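Putrescine aminotransferase (Halomonas elongata DSM 2581, PDB 6GWI) probably catalyses pyridoxal-5'-phosphate-dependent transfer of amino groups from amines such as putrescine, as a class-III aminotransferase. Local coordinates at residues 81-85 with 86-90. Numbering follows the deposited sequence.
Sequences YYNTF and FKTTH
With CG set between the backbone N and the carbonyl carbon (chi1 74°), Asn83 turns its amide forward along the chain toward Phe86, whose CG stands anti to its own carbonyl carbon (chi1 -62°), and amide and ring meet with their planes 63° apart. Asn83 OD1 takes two backbone N-H groups in its carbonyl plane: Phe85 N at 2.7 Å, which closes an Asx turn, and Phe86 N at 2.9 Å. ND2 lies 3.3 Å above one face of the Phe86 ring, nearer the rim than the centre, and donates to Gly55 O of the second subunit. Replacing Asn83 by an alanine would probably leave Phe85 N without this acceptor and Phe86 N with a weak bond to Thr88 OG1, and let the turn shift. An inverse gamma turn centred on Phe86 is closed by a weak hydrogen bond from Lys87 N to Phe85 O. This loop reverses the chain ahead of strand 88-89, which pairs in a parallel ladder with a strand of the second subunit, while the Phe85 side chain lies about 6 Å from a bound pyridoxal-5'-phosphate. Thr88 OG1 donates to Asn83 O (3.0 Å) from above the carbonyl plane. Farther along, a water whose O lies 2.8 Å from Tyr82 O links this carbonyl to His90 NE2, in the imidazole plane.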
loop_
_atom_site.group_PDB
_atom_site.type_symbol
_atom_site.label_atom_id
_atom_site.label_comp_id
_atom_site.label_asym_id
_atom_site.label_seq_id
_atom_site.Cartn_x
_atom_site.Cartn_y
_atom_site.Cartn_z
ATOM N N TYR B 81 1.813 1.718 17.137
ATOM C CA TYR B 81 1.896 2.573 15.968
ATOM C C TYR B 81 2.306 3.973 16.391
ATOM O O TYR B 81 1.893 4.461 17.447
ATOM C CB TYR B 81 0.562 2.670 15.213
ATOM C CG TYR B 81 0.601 3.751 14.154
ATOM C CD1 TYR B 81 1.307 3.560 12.972
ATOM C CD2 TYR B 81 -0.025 4.977 14.350
ATOM C CE1 TYR B 81 1.372 4.544 12.006
ATOM C CE2 TYR B 81 0.034 5.971 13.388
ATOM C CZ TYR B 81 0.736 5.745 12.218
ATOM O OH TYR B 81 0.811 6.720 11.254
ATOM N N TYR B 82 3.131 4.606 15.566
ATOM C CA TYR B 82 3.193 6.059 15.539
ATOM C C TYR B 82 3.709 6.482 14.170
ATOM O O TYR B 82 4.344 5.699 13.457
ATOM C CB TYR B 82 4.050 6.642 16.665
ATOM C CG TYR B 82 3.719 8.100 16.826
ATOM C CD1 TYR B 82 2.522 8.495 17.410
ATOM C CD2 TYR B 82 4.558 9.081 16.322
ATOM C CE1 TYR B 82 2.190 9.828 17.519
ATOM C CE2 TYR B 82 4.235 10.418 16.430
ATOM C CZ TYR B 82 3.049 10.786 17.026
ATOM O OH TYR B 82 2.723 12.119 17.134
ATOM N N ASN B 83 3.400 7.719 13.796
ATOM C CA ASN B 83 3.719 8.180 12.455
ATOM C C ASN B 83 5.168 8.650 12.380
ATOM O O ASN B 83 5.805 8.971 13.387
ATOM C CB ASN B 83 2.770 9.303 12.019
ATOM C CG ASN B 83 3.063 10.627 12.704
ATOM O OD1 ASN B 83 4.044 11.303 12.386
ATOM N ND2 ASN B 83 2.193 11.018 13.629
ATOM N N THR B 84 5.701 8.643 11.158
ATOM C CA THR B 84 6.996 9.241 10.867
ATOM C C THR B 84 6.855 10.556 10.107
ATOM O O THR B 84 7.797 10.981 9.429
ATOM C CB THR B 84 7.869 8.258 10.083
ATOM O OG1 THR B 84 7.150 7.773 8.941
ATOM C CG2 THR B 84 8.273 7.091 10.967
ATOM N N PHE B 85 5.685 11.199 10.197
ATOM C CA PHE B 85 5.397 12.463 9.533
ATOM C C PHE B 85 5.833 13.681 10.346
ATOM O O PHE B 85 6.331 14.661 9.782
ATOM C CB PHE B 85 3.888 12.598 9.268
ATOM C CG PHE B 85 3.353 11.712 8.170
ATOM C CD1 PHE B 85 2.656 12.264 7.102
ATOM C CD2 PHE B 85 3.515 10.335 8.214
ATOM C CE1 PHE B 85 2.142 11.462 6.094
ATOM C CE2 PHE B 85 3.004 9.527 7.206
ATOM C CZ PHE B 85 2.317 10.094 6.144
ATOM N N PHE B 86 5.616 13.657 11.659
ATOM C CA PHE B 86 5.661 14.874 12.472
ATOM C C PHE B 86 7.069 15.203 12.964
ATOM O O PHE B 86 7.281 15.403 14.160
ATOM C CB PHE B 86 4.709 14.737 13.656
ATOM C CG PHE B 86 3.263 14.567 13.275
ATOM C CD1 PHE B 86 2.840 14.667 11.954
ATOM C CD2 PHE B 86 2.319 14.306 14.255
ATOM C CE1 PHE B 86 1.502 14.503 11.625
ATOM C CE2 PHE B 86 0.985 14.139 13.934
ATOM C CZ PHE B 86 0.575 14.244 12.618
ATOM N N LYS B 87 8.041 15.296 12.058
ATOM C CA LYS B 87 9.445 15.389 12.461
ATOM C C LYS B 87 9.755 14.327 13.516
ATOM O O LYS B 87 10.436 14.587 14.511
ATOM C CB LYS B 87 9.789 16.789 12.980
ATOM C CG LYS B 87 9.604 17.923 11.964
ATOM C CD LYS B 87 9.875 19.287 12.605
ATOM C CE LYS B 87 9.811 20.427 11.590
ATOM N NZ LYS B 87 9.931 21.773 12.229
ATOM N N THR B 88 9.227 13.119 13.300
ATOM C CA THR B 88 9.306 12.039 14.270
ATOM C C THR B 88 9.821 10.763 13.623
ATOM O O THR B 88 9.622 10.520 12.429
ATOM C CB THR B 88 7.938 11.711 14.901
ATOM O OG1 THR B 88 6.930 11.706 13.879
ATOM C CG2 THR B 88 7.580 12.702 15.991
ATOM N N THR B 89 10.464 9.938 14.444
ATOM C CA THR B 89 10.794 8.564 14.098
ATOM C C THR B 89 10.536 7.713 15.336
ATOM O O THR B 89 10.036 8.200 16.355
ATOM C CB THR B 89 12.242 8.442 13.601
ATOM O OG1 THR B 89 12.452 7.130 13.057
ATOM C CG2 THR B 89 13.239 8.688 14.732
ATOM N N HIS B 90 10.870 6.431 15.253
ATOM C CA HIS B 90 10.767 5.542 16.400
ATOM C C HIS B 90 11.864 4.500 16.301
ATOM O O HIS B 90 12.463 4.324 15.229
ATOM C CB HIS B 90 9.381 4.887 16.485
ATOM C CG HIS B 90 8.884 4.344 15.182
ATOM N ND1 HIS B 90 9.459 3.259 14.561
ATOM C CD2 HIS B 90 7.860 4.734 14.385
ATOM C CE1 HIS B 90 8.813 3.001 13.439
ATOM N NE2 HIS B 90 7.840 3.884 13.306
HETATM O O HOH W 1 5.708 4.483 11.339
#